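Local coordinates for protein alpha-/beta-galactoside alpha-2,3-sialyltransferase (Photobacterium phosphoreum, PDB 2ZWI) that probably transfers sialic acid onto the 3-hydroxyl of alpha- or beta-galactosides and binds cytidine-5'-monophosphate and zinc in a GT-B-type glycosyltransferase fold, at residues A[76-81]-A[106-111]; A[312-317]-A[331-336]. All blocks are in the same frame, centred on the assembly; numbering follows the deposited sequence.

Contact 1. Residues A[76-81]-A[106-111]; sequences KVIING and ELNFYD
Strands 74-82 and 104-110, the two arms of a right-handed beta-alpha-beta crossover through helix 86-98, pair in parallel here, with I78 beside E106, I79 beside L107, N80 beside N108 and G81 beside F109. Five backbone hydrogen bonds join them: E106 N to V77 O, I79 N to E106 O, N108 N to I79 O (2.9 Å), G81 N to N108 O, and Y110 N to G81 O. In the last the donor is tilted 32° from the carbonyl plane, and G81 O also meets the edge of the Y110 ring in its plane, 3.6 Å from CD1. On the face of N80 and N108 the two amides run side by side, planes 14° apart, with N80 ND2 3.0 Å from N108 OD1. The methyl CG2 of I78 lies against the same OD1, 3.3 Å away. In one of its two conformers K76 runs out extended to bring CD 3.7 Å from E106 OE1, and only then bends, leaving NZ beyond a salt bridge. On the other face I79 and L107 point the same way and touch through CD1 and CD2 (3.9 Å). Helix 86-98 covers this apolar face through I92 and I93 on I79 and V89 on F109. Strand 3-10 flanks 74-82, and strand 168-172 borders 104-110, its H171 stacking on the Y110 ring.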
ATOM      1  N   LYS A  76       8.129   1.892 -26.157  1.00 14.11           N
ATOM      2  CA  LYS A  76       8.059   2.350 -24.769  0.50 13.48           C
ATOM      3  C   LYS A  76       7.866   1.203 -23.775  1.00 12.85           C
ATOM      4  O   LYS A  76       7.204   0.219 -24.076  1.00 12.52           O
ATOM      5  CB  LYS A  76       6.923   3.378 -24.623  0.50 13.57           C
ATOM      6  CG  LYS A  76       6.558   3.774 -23.187  0.50 13.16           C
ATOM      7  CD  LYS A  76       5.575   4.937 -23.136  0.50 13.75           C
ATOM      8  CE  LYS A  76       4.161   4.531 -23.545  0.50 15.53           C
ATOM      9  NZ  LYS A  76       3.225   5.698 -23.578  0.50 14.28           N
ATOM     10  N   VAL A  77       8.446   1.357 -22.585  1.00 12.28           N
ATOM     11  CA  VAL A  77       8.164   0.472 -21.448  1.00 11.15           C
ATOM     12  C   VAL A  77       7.630   1.340 -20.297  1.00 10.70           C
ATOM     13  O   VAL A  77       8.261   2.332 -19.894  1.00 10.21           O
ATOM     14  CB  VAL A  77       9.423  -0.337 -20.992  1.00 11.55           C
ATOM     15  CG1 VAL A  77       9.122  -1.193 -19.751  1.00 10.93           C
ATOM     16  CG2 VAL A  77       9.943  -1.213 -22.133  1.00  9.86           C
ATOM     17  N   ILE A  78       6.443   0.993 -19.810  1.00 10.13           N
ATOM     18  CA  ILE A  78       5.913   1.592 -18.596  1.00  9.86           C
ATOM     19  C   ILE A  78       6.174   0.614 -17.452  1.00  9.96           C
ATOM     20  O   ILE A  78       5.706  -0.523 -17.490  1.00 10.42           O
ATOM     21  CB  ILE A  78       4.391   1.920 -18.711  1.00 10.12           C
ATOM     22  CG1 ILE A  78       4.102   2.721 -19.995  1.00  9.30           C
ATOM     23  CG2 ILE A  78       3.923   2.713 -17.488  1.00  8.56           C
ATOM     24  CD1 ILE A  78       2.623   2.966 -20.250  1.00 10.73           C
ATOM     25  N   ILE A  79       6.944   1.044 -16.459  1.00  9.72           N
ATOM     26  CA  ILE A  79       7.229   0.206 -15.302  1.00 10.13           C
ATOM     27  C   ILE A  79       6.379   0.661 -14.109  1.00 10.07           C
ATOM     28  O   ILE A  79       6.408   1.829 -13.723  1.00  9.32           O
ATOM     29  CB  ILE A  79       8.731   0.212 -14.906  1.00 10.43           C
ATOM     30  CG1 ILE A  79       9.638   0.012 -16.132  1.00 10.91           C
ATOM     31  CG2 ILE A  79       9.010  -0.876 -13.853  1.00  9.92           C
ATOM     32  CD1 ILE A  79      11.082   0.454 -15.902  1.00 10.41           C
ATOM     33  N   ASN A  80       5.621  -0.283 -13.557  1.00 10.35           N
ATOM     34  CA  ASN A  80       4.757  -0.042 -12.419  1.00 10.98           C
ATOM     35  C   ASN A  80       5.317  -0.813 -11.221  1.00 11.13           C
ATOM     36  O   ASN A  80       5.446  -2.041 -11.270  1.00 11.43           O
ATOM     37  CB  ASN A  80       3.321  -0.470 -12.757  1.00 10.62           C
ATOM     38  CG  ASN A  80       2.797   0.193 -14.042  1.00 12.13           C
ATOM     39  OD1 ASN A  80       3.020  -0.286 -15.159  1.00 13.17           O
ATOM     40  ND2 ASN A  80       2.092   1.294 -13.875  1.00 11.72           N
ATOM     41  N   GLY A  81       5.659  -0.093 -10.157  1.00 11.11           N
ATOM     42  CA  GLY A  81       6.378  -0.681  -9.027  1.00 11.06           C
ATOM     43  C   GLY A  81       5.950  -0.207  -7.652  1.00 11.10           C
ATOM     44  O   GLY A  81       4.923   0.449  -7.490  1.00 10.93           O
ATOM     45  N   GLU A 106       8.742   5.125 -18.860  1.00 13.05           N
ATOM     46  CA  GLU A 106       7.855   5.893 -17.988  1.00 13.07           C
ATOM     47  C   GLU A 106       7.581   5.089 -16.729  1.00 12.23           C
ATOM     48  O   GLU A 106       7.539   3.858 -16.775  1.00 12.24           O
ATOM     49  CB  GLU A 106       6.548   6.229 -18.711  1.00 12.92           C
ATOM     50  CG  GLU A 106       6.772   7.181 -19.881  1.00 16.34           C
ATOM     51  CD  GLU A 106       5.492   7.615 -20.566  1.00 20.23           C
ATOM     52  OE1 GLU A 106       5.594   8.290 -21.622  1.00 22.77           O
ATOM     53  OE2 GLU A 106       4.396   7.291 -20.059  1.00 21.18           O
ATOM     54  N   LEU A 107       7.392   5.782 -15.611  1.00 11.41           N
ATOM     55  CA  LEU A 107       7.340   5.130 -14.296  1.00 10.58           C
ATOM     56  C   LEU A 107       6.071   5.462 -13.532  1.00 10.15           C
ATOM     57  O   LEU A 107       5.639   6.610 -13.514  1.00 10.45           O
ATOM     58  CB  LEU A 107       8.547   5.534 -13.439  1.00 10.41           C
ATOM     59  CG  LEU A 107       9.951   5.369 -14.038  1.00 11.06           C
ATOM     60  CD1 LEU A 107      10.990   5.975 -13.133  1.00 10.22           C
ATOM     61  CD2 LEU A 107      10.267   3.887 -14.319  1.00 11.22           C
ATOM     62  N   ASN A 108       5.488   4.443 -12.911  1.00  9.60           N
ATOM     63  CA  ASN A 108       4.417   4.609 -11.932  1.00  9.53           C
ATOM     64  C   ASN A 108       4.833   3.913 -10.636  1.00  9.41           C
ATOM     65  O   ASN A 108       4.970   2.678 -10.619  1.00  9.03           O
ATOM     66  CB  ASN A 108       3.106   3.997 -12.452  1.00  9.08           C
ATOM     67  CG  ASN A 108       2.575   4.709 -13.690  1.00 11.35           C
ATOM     68  OD1 ASN A 108       2.573   4.151 -14.794  1.00 15.16           O
ATOM     69  ND2 ASN A 108       2.132   5.943 -13.515  1.00  9.94           N
ATOM     70  N   PHE A 109       5.043   4.694  -9.573  1.00  9.29           N
ATOM     71  CA  PHE A 109       5.362   4.156  -8.249  1.00  9.63           C
ATOM     72  C   PHE A 109       4.134   4.201  -7.319  1.00 10.14           C
ATOM     73  O   PHE A 109       3.481   5.234  -7.189  1.00 10.85           O
ATOM     74  CB  PHE A 109       6.505   4.939  -7.591  1.00  9.19           C
ATOM     75  CG  PHE A 109       7.863   4.699  -8.201  1.00  9.12           C
ATOM     76  CD1 PHE A 109       8.627   3.588  -7.828  1.00 10.25           C
ATOM     77  CD2 PHE A 109       8.394   5.599  -9.124  1.00  9.40           C
ATOM     78  CE1 PHE A 109       9.900   3.361  -8.388  1.00 10.14           C
ATOM     79  CE2 PHE A 109       9.669   5.393  -9.678  1.00 10.05           C
ATOM     80  CZ  PHE A 109      10.420   4.265  -9.309  1.00  9.40           C
ATOM     81  N   TYR A 110       3.828   3.079  -6.687  1.00 10.01           N
ATOM     82  CA  TYR A 110       2.737   2.974  -5.726  1.00 10.74           C
ATOM     83  C   TYR A 110       3.298   2.768  -4.327  1.00 11.07           C
ATOM     84  O   TYR A 110       4.111   1.865  -4.126  1.00 10.85           O
ATOM     85  CB  TYR A 110       1.852   1.777  -6.094  1.00 10.54           C
ATOM     86  CG  TYR A 110       1.124   1.946  -7.405  1.00 10.97           C
ATOM     87  CD1 TYR A 110       1.759   1.680  -8.624  1.00 10.20           C
ATOM     88  CD2 TYR A 110      -0.193   2.377  -7.425  1.00 10.64           C
ATOM     89  CE1 TYR A 110       1.087   1.846  -9.832  1.00 10.54           C
ATOM     90  CE2 TYR A 110      -0.879   2.547  -8.635  1.00 11.28           C
ATOM     91  CZ  TYR A 110      -0.232   2.285  -9.815  1.00 10.96           C
ATOM     92  OH  TYR A 110      -0.919   2.452 -10.971  1.00 13.51           O
ATOM     93  N   ASP A 111       2.882   3.602  -3.366  1.00 11.93           N
ATOM     94  CA  ASP A 111       3.337   3.467  -1.972  1.00 12.63           C
ATOM     95  C   ASP A 111       3.153   2.041  -1.464  1.00 12.95           C
ATOM     96  O   ASP A 111       2.169   1.402  -1.796  1.00 12.47           O
ATOM     97  CB  ASP A 111       2.545   4.401  -1.041  1.00 13.26           C
ATOM     98  CG  ASP A 111       2.916   5.866  -1.206  1.00 13.86           C
ATOM     99  OD1 ASP A 111       3.961   6.178  -1.825  1.00 13.04           O
ATOM    100  OD2 ASP A 111       2.134   6.707  -0.699  1.00 14.12           O
TER

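Contact 2. Residues A[312-317]-A[331-336]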
ATOM      1  N   ASP A 312     -15.732  -2.290  -1.788  1.00 17.03           N
ATOM      2  CA  ASP A 312     -16.715  -1.570  -0.980  1.00 17.71           C
ATOM      3  C   ASP A 312     -17.368  -2.465   0.092  1.00 17.64           C
ATOM      4  O   ASP A 312     -18.587  -2.460   0.259  1.00 17.70           O
ATOM      5  CB  ASP A 312     -17.766  -0.892  -1.888  1.00 18.93           C
ATOM      6  CG  ASP A 312     -18.602   0.151  -1.161  1.00 21.11           C
ATOM      7  OD1 ASP A 312     -19.734   0.397  -1.622  1.00 24.76           O
ATOM      8  OD2 ASP A 312     -18.152   0.720  -0.136  1.00 24.85           O
ATOM      9  N   ALA A 313     -16.549  -3.233   0.807  1.00 16.74           N
ATOM     10  CA  ALA A 313     -17.041  -4.080   1.887  1.00 16.29           C
ATOM     11  C   ALA A 313     -16.495  -3.561   3.210  1.00 16.19           C
ATOM     12  O   ALA A 313     -15.739  -4.240   3.895  1.00 15.74           O
ATOM     13  CB  ALA A 313     -16.645  -5.518   1.656  1.00 16.33           C
ATOM     14  N   LEU A 314     -16.893  -2.340   3.554  1.00 16.38           N
ATOM     15  CA  LEU A 314     -16.337  -1.631   4.712  1.00 16.70           C
ATOM     16  C   LEU A 314     -17.322  -1.641   5.872  1.00 16.05           C
ATOM     17  O   LEU A 314     -18.530  -1.615   5.638  1.00 15.72           O
ATOM     18  CB  LEU A 314     -15.990  -0.186   4.332  1.00 17.14           C
ATOM     19  CG  LEU A 314     -14.556   0.211   3.944  1.00 18.82           C
ATOM     20  CD1 LEU A 314     -13.572  -0.964   3.828  1.00 20.97           C
ATOM     21  CD2 LEU A 314     -14.607   1.022   2.671  1.00 22.39           C
ATOM     22  N   PRO A 315     -16.805  -1.650   7.120  1.00 15.45           N
ATOM     23  CA  PRO A 315     -17.650  -1.646   8.302  1.00 15.12           C
ATOM     24  C   PRO A 315     -18.016  -0.212   8.661  1.00 14.82           C
ATOM     25  O   PRO A 315     -17.606   0.731   7.967  1.00 14.54           O
ATOM     26  CB  PRO A 315     -16.725  -2.222   9.371  1.00 15.19           C
ATOM     27  CG  PRO A 315     -15.385  -1.661   9.002  1.00 15.12           C
ATOM     28  CD  PRO A 315     -15.372  -1.654   7.486  1.00 15.74           C
ATOM     29  N   ASP A 316     -18.763  -0.050   9.745  1.00 13.80           N
ATOM     30  CA  ASP A 316     -19.141   1.264  10.205  1.00 13.74           C
ATOM     31  C   ASP A 316     -17.993   1.931  10.940  1.00 13.03           C
ATOM     32  O   ASP A 316     -17.845   3.160  10.905  1.00 12.55           O
ATOM     33  CB  ASP A 316     -20.380   1.170  11.090  1.00 14.54           C
ATOM     34  CG  ASP A 316     -21.595   0.729  10.311  1.00 16.48           C
ATOM     35  OD1 ASP A 316     -22.090   1.542   9.502  1.00 19.72           O
ATOM     36  OD2 ASP A 316     -22.034  -0.431  10.481  1.00 17.56           O
ATOM     37  N   ALA A 317     -17.170   1.110  11.586  1.00 11.54           N
ATOM     38  CA  ALA A 317     -16.122   1.610  12.437  1.00 11.34           C
ATOM     39  C   ALA A 317     -14.978   0.634  12.512  1.00 11.56           C
ATOM     40  O   ALA A 317     -15.123  -0.563  12.217  1.00 11.13           O
ATOM     41  CB  ALA A 317     -16.656   1.917  13.850  1.00 10.78           C
ATOM     42  N   ASN A 331     -11.944   7.860   4.965  1.00 15.70           N
ATOM     43  CA  ASN A 331     -12.165   8.659   6.183  1.00 15.58           C
ATOM     44  C   ASN A 331     -13.625   8.732   6.656  1.00 15.35           C
ATOM     45  O   ASN A 331     -13.909   9.317   7.698  1.00 14.49           O
ATOM     46  CB  ASN A 331     -11.543  10.068   6.055  1.00 15.94           C
ATOM     47  CG  ASN A 331     -12.153  10.900   4.925  1.00 16.71           C
ATOM     48  OD1 ASN A 331     -11.529  11.845   4.431  1.00 17.71           O
ATOM     49  ND2 ASN A 331     -13.365  10.561   4.518  1.00 17.29           N
ATOM     50  N   THR A 332     -14.533   8.125   5.883  1.00 14.78           N
ATOM     51  CA  THR A 332     -15.948   7.965   6.259  1.00 14.61           C
ATOM     52  C   THR A 332     -16.127   6.873   7.316  1.00 14.55           C
ATOM     53  O   THR A 332     -17.135   6.848   8.022  1.00 14.78           O
ATOM     54  CB  THR A 332     -16.809   7.538   5.045  1.00 14.55           C
ATOM     55  OG1 THR A 332     -16.154   6.458   4.387  1.00 13.74           O
ATOM     56  CG2 THR A 332     -16.978   8.684   4.054  1.00 14.84           C
ATOM     57  N   VAL A 333     -15.183   5.939   7.401  1.00 14.76           N
ATOM     58  CA  VAL A 333     -15.240   4.944   8.479  1.00 14.83           C
ATOM     59  C   VAL A 333     -14.636   5.511   9.770  1.00 14.50           C
ATOM     60  O   VAL A 333     -13.524   6.027   9.772  1.00 14.92           O
ATOM     61  CB  VAL A 333     -14.750   3.493   8.054  1.00 15.08           C
ATOM     62  CG1 VAL A 333     -13.992   3.503   6.737  1.00 16.66           C
ATOM     63  CG2 VAL A 333     -13.999   2.752   9.166  1.00 15.39           C
ATOM     64  N   GLU A 334     -15.403   5.458  10.845  1.00 14.35           N
ATOM     65  CA  GLU A 334     -14.963   5.986  12.135  1.00 14.90           C
ATOM     66  C   GLU A 334     -13.801   5.184  12.724  1.00 14.09           C
ATOM     67  O   GLU A 334     -13.880   3.966  12.837  1.00 13.72           O
ATOM     68  CB  GLU A 334     -16.130   6.007  13.117  1.00 14.74           C
ATOM     69  CG  GLU A 334     -15.747   6.516  14.520  1.00 16.77           C
ATOM     70  CD  GLU A 334     -16.791   6.203  15.587  1.00 17.58           C
ATOM     71  OE1 GLU A 334     -17.745   5.439  15.314  1.00 22.10           O
ATOM     72  OE2 GLU A 334     -16.647   6.717  16.717  1.00 21.75           O
ATOM     73  N   ASN A 335     -12.728   5.874  13.107  1.00 14.00           N
ATOM     74  CA  ASN A 335     -11.619   5.247  13.819  1.00 14.12           C
ATOM     75  C   ASN A 335     -11.790   5.460  15.328  1.00 13.92           C
ATOM     76  O   ASN A 335     -11.668   6.583  15.803  1.00 14.78           O
ATOM     77  CB  ASN A 335     -10.291   5.843  13.343  1.00 14.46           C
ATOM     78  CG  ASN A 335      -9.069   5.083  13.854  1.00 15.74           C
ATOM     79  OD1 ASN A 335      -7.940   5.529  13.666  1.00 20.68           O
ATOM     80  ND2 ASN A 335      -9.285   3.948  14.500  1.00 16.78           N
ATOM     81  N   LYS A 336     -12.078   4.396  16.073  1.00 12.92           N
ATOM     82  CA  LYS A 336     -12.352   4.534  17.502  1.00 12.21           C
ATOM     83  C   LYS A 336     -11.111   4.644  18.395  1.00 11.70           C
ATOM     84  O   LYS A 336     -11.148   5.325  19.419  1.00 11.12           O
ATOM     85  CB  LYS A 336     -13.289   3.423  18.004  1.00 12.58           C
ATOM     86  CG  LYS A 336     -14.711   3.526  17.458  1.00 11.83           C
ATOM     87  CD  LYS A 336     -15.658   2.648  18.245  1.00 13.27           C
ATOM     88  CE  LYS A 336     -17.061   2.678  17.677  1.00 13.73           C
ATOM     89  NZ  LYS A 336     -17.677   4.011  17.768  1.00 15.46           N
TER
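A317 and E334 form a parallel bridge where strands 317-321 and 334-340 begin. The pairing starts loosely: E334 N gives a weak hydrogen bond to D316 O at 3.4 Å, and A317 CA approaches E334 O at 3.3 Å as a CA-H...O contact. E334 sends CG anti to its own nitrogen and runs on extended, which carries OE1 along the A317 methyl, 4.0 Å from CB. K336 starts with CG beside its backbone N and stays extended as far as CE, which rests 3.9 Å from A317 CB; a bend at the last torsion (chi4 -64°) then turns NZ to OE1 of E334 in a 2.8 Å salt bridge. That NZ comes from above the carboxylate plane, 41° out of it, and the linked pair borders the small alanine. V333, close to eclipsed (chi1 15°), lays CG2 4.1 Å from A317 CA, whereas CG1 faces CG of L314, itself off the staggered positions, at 4.4 Å. D316 leaves its backbone away from 331-336, and its OD2 accepts the backbone N of N236. Strand 236-240 flanks A317 on its other edge, with F237 against the methyl; P315 packs on Y229 of helix 223-230, and L314 lies against F305 and I309 of helix 305-310, F305 being a CMP-binding residue.

The two contacts lie in series along the chain and on opposite sides of its centre, about 31 Å apart between centres and about 15 Å between nearest atoms, without touching. Each is a parallel strand pairing in a different sheet: contact 1 joins the fourth and fifth strands across the seven-stranded sheet, contact 2 the fourth and fifth across the six-stranded one. Two separate parallel sheets, each part of an alpha/beta domain, are the hallmark of the GT-B fold. The Y110 side chain is about 12 Å, and that of L314 about 11 Å, from the bound CMP, and neither contact touches it. Most CMP-pocket residues come from the half holding contact 2, with T13 from the other.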